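PDB 3BJA: transcriptional regulator, MarR family, putative from Bacillus cereus, which probably binds DNA as a transcription factor of the MarR family, controlling the expression of target genes. Local coordinates for residues S62-T65 with T66-Q69. Residues are numbered along the deposited sequence; the frame is centred on the assembly and turned at random.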
loop_
_atom_site.group_PDB
_atom_site.type_symbol
_atom_site.label_atom_id
_atom_site.label_comp_id
_atom_site.label_asym_id
_atom_site.label_seq_id
_atom_site.Cartn_x
_atom_site.Cartn_y
_atom_site.Cartn_z
ATOM N N SER A 62 7.694 2.061 -6.398
ATOM C CA SER A 62 8.825 1.464 -7.131
ATOM C C SER A 62 9.313 2.311 -8.328
ATOM O O SER A 62 9.925 1.764 -9.252
ATOM C CB SER A 62 8.447 0.050 -7.609
ATOM N N ASN A 63 9.066 3.627 -8.303
ATOM C CA ASN A 63 9.466 4.556 -9.382
ATOM C C ASN A 63 9.465 6.061 -8.979
ATOM O O ASN A 63 9.058 6.918 -9.773
ATOM C CB ASN A 63 8.627 4.300 -10.675
ATOM C CG ASN A 63 7.096 4.562 -10.515
ATOM O OD1 ASN A 63 6.383 4.583 -11.521
ATOM N ND2 ASN A 63 6.601 4.753 -9.283
HETATM N N MSE A 64 9.945 6.361 -7.761
HETATM C CA MSE A 64 9.996 7.741 -7.206
HETATM C C MSE A 64 10.569 8.809 -8.114
HETATM O O MSE A 64 9.943 9.856 -8.306
HETATM C CB MSE A 64 10.768 7.805 -5.871
HETATM C CG MSE A 64 9.904 7.633 -4.653
HETATM SE SE MSE A 64 8.777 9.175 -4.291
HETATM C CE MSE A 64 10.125 10.535 -3.963
ATOM N N THR A 65 11.757 8.544 -8.646
ATOM C CA THR A 65 12.446 9.488 -9.526
ATOM C C THR A 65 11.650 9.777 -10.811
ATOM O O THR A 65 11.593 10.933 -11.264
ATOM C CB THR A 65 13.883 9.008 -9.837
ATOM O OG1 THR A 65 14.579 8.818 -8.599
ATOM C CG2 THR A 65 14.642 10.027 -10.688
ATOM N N THR A 66 11.033 8.734 -11.371
ATOM C CA THR A 66 10.199 8.862 -12.573
ATOM C C THR A 66 8.915 9.617 -12.225
ATOM O O THR A 66 8.504 10.545 -12.931
ATOM C CB THR A 66 9.812 7.476 -13.166
ATOM O OG1 THR A 66 10.961 6.614 -13.199
ATOM C CG2 THR A 66 9.237 7.633 -14.587
HETATM N N MSE A 67 8.312 9.204 -11.116
HETATM C CA MSE A 67 7.065 9.774 -10.597
HETATM C C MSE A 67 7.194 11.275 -10.225
HETATM O O MSE A 67 6.253 12.039 -10.446
HETATM C CB MSE A 67 6.560 8.873 -9.440
HETATM C CG MSE A 67 5.151 9.105 -8.987
HETATM SE SE MSE A 67 5.113 10.456 -7.655
HETATM C CE MSE A 67 5.779 9.446 -6.139
ATOM N N ILE A 68 8.344 11.680 -9.676
ATOM C CA ILE A 68 8.635 13.105 -9.367
ATOM C C ILE A 68 8.858 13.916 -10.642
ATOM O O ILE A 68 8.424 15.056 -10.720
ATOM C CB ILE A 68 9.817 13.284 -8.334
ATOM C CG1 ILE A 68 9.270 13.293 -6.890
ATOM C CG2 ILE A 68 10.553 14.605 -8.506
ATOM C CD1 ILE A 68 8.533 12.044 -6.499
ATOM N N GLN A 69 9.558 13.344 -11.620
ATOM C CA GLN A 69 9.738 13.990 -12.942
ATOM C C GLN A 69 8.415 14.316 -13.643
ATOM O O GLN A 69 8.286 15.367 -14.274
ATOM C CB GLN A 69 10.638 13.145 -13.869
ATOM C CG GLN A 69 12.053 13.680 -13.955
ATOM C CD GLN A 69 12.146 14.966 -14.798
ATOM O OE1 GLN A 69 11.597 15.046 -15.898
ATOM N NE2 GLN A 69 12.860 15.962 -14.282
#
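The first turn of helix 64-73, which by its place in the winged helix-turn-helix of MarR proteins is probably the recognition helix, is formed where N63, M64 and T65 meet M67, I68 and Q69. Three successive i to i+4 backbone bonds define it. M67 N donates to N63 O and I68 N to M64 O, both at 2.8 Å. The first of these is the straighter, with an N-H...O angle of 164°. The third, from Q69 N to T65 O, is longer at 3.2 Å. N63 holds the N-cap position, but its side chain makes no capping bond: it crosses the side chain of M67 at about a right angle, ND2 4.1 Å from M67 CB.

On the buried face, two selenomethionines and an isoleucine form an apolar cluster. M64 is bent at chi2 and chi3 (-72° and -63°), a fold that carries its selenium and methyl back over the turn. There M64 SE lies 3.5 Å from M67 CE, and M64 CE lies 3.4 Å from I68 CD1. Beyond the cluster, M64 packs on M50, L53 and I54 of helix 50-56, while M67 reaches V34, Q35 and V38 of helix 33-44. With T65, T66 and Q69 on the exposed side, this packing against both helices is consistent with the recognition helix of a MarR-type winged helix-turn-helix, whose exposed side would probably read DNA.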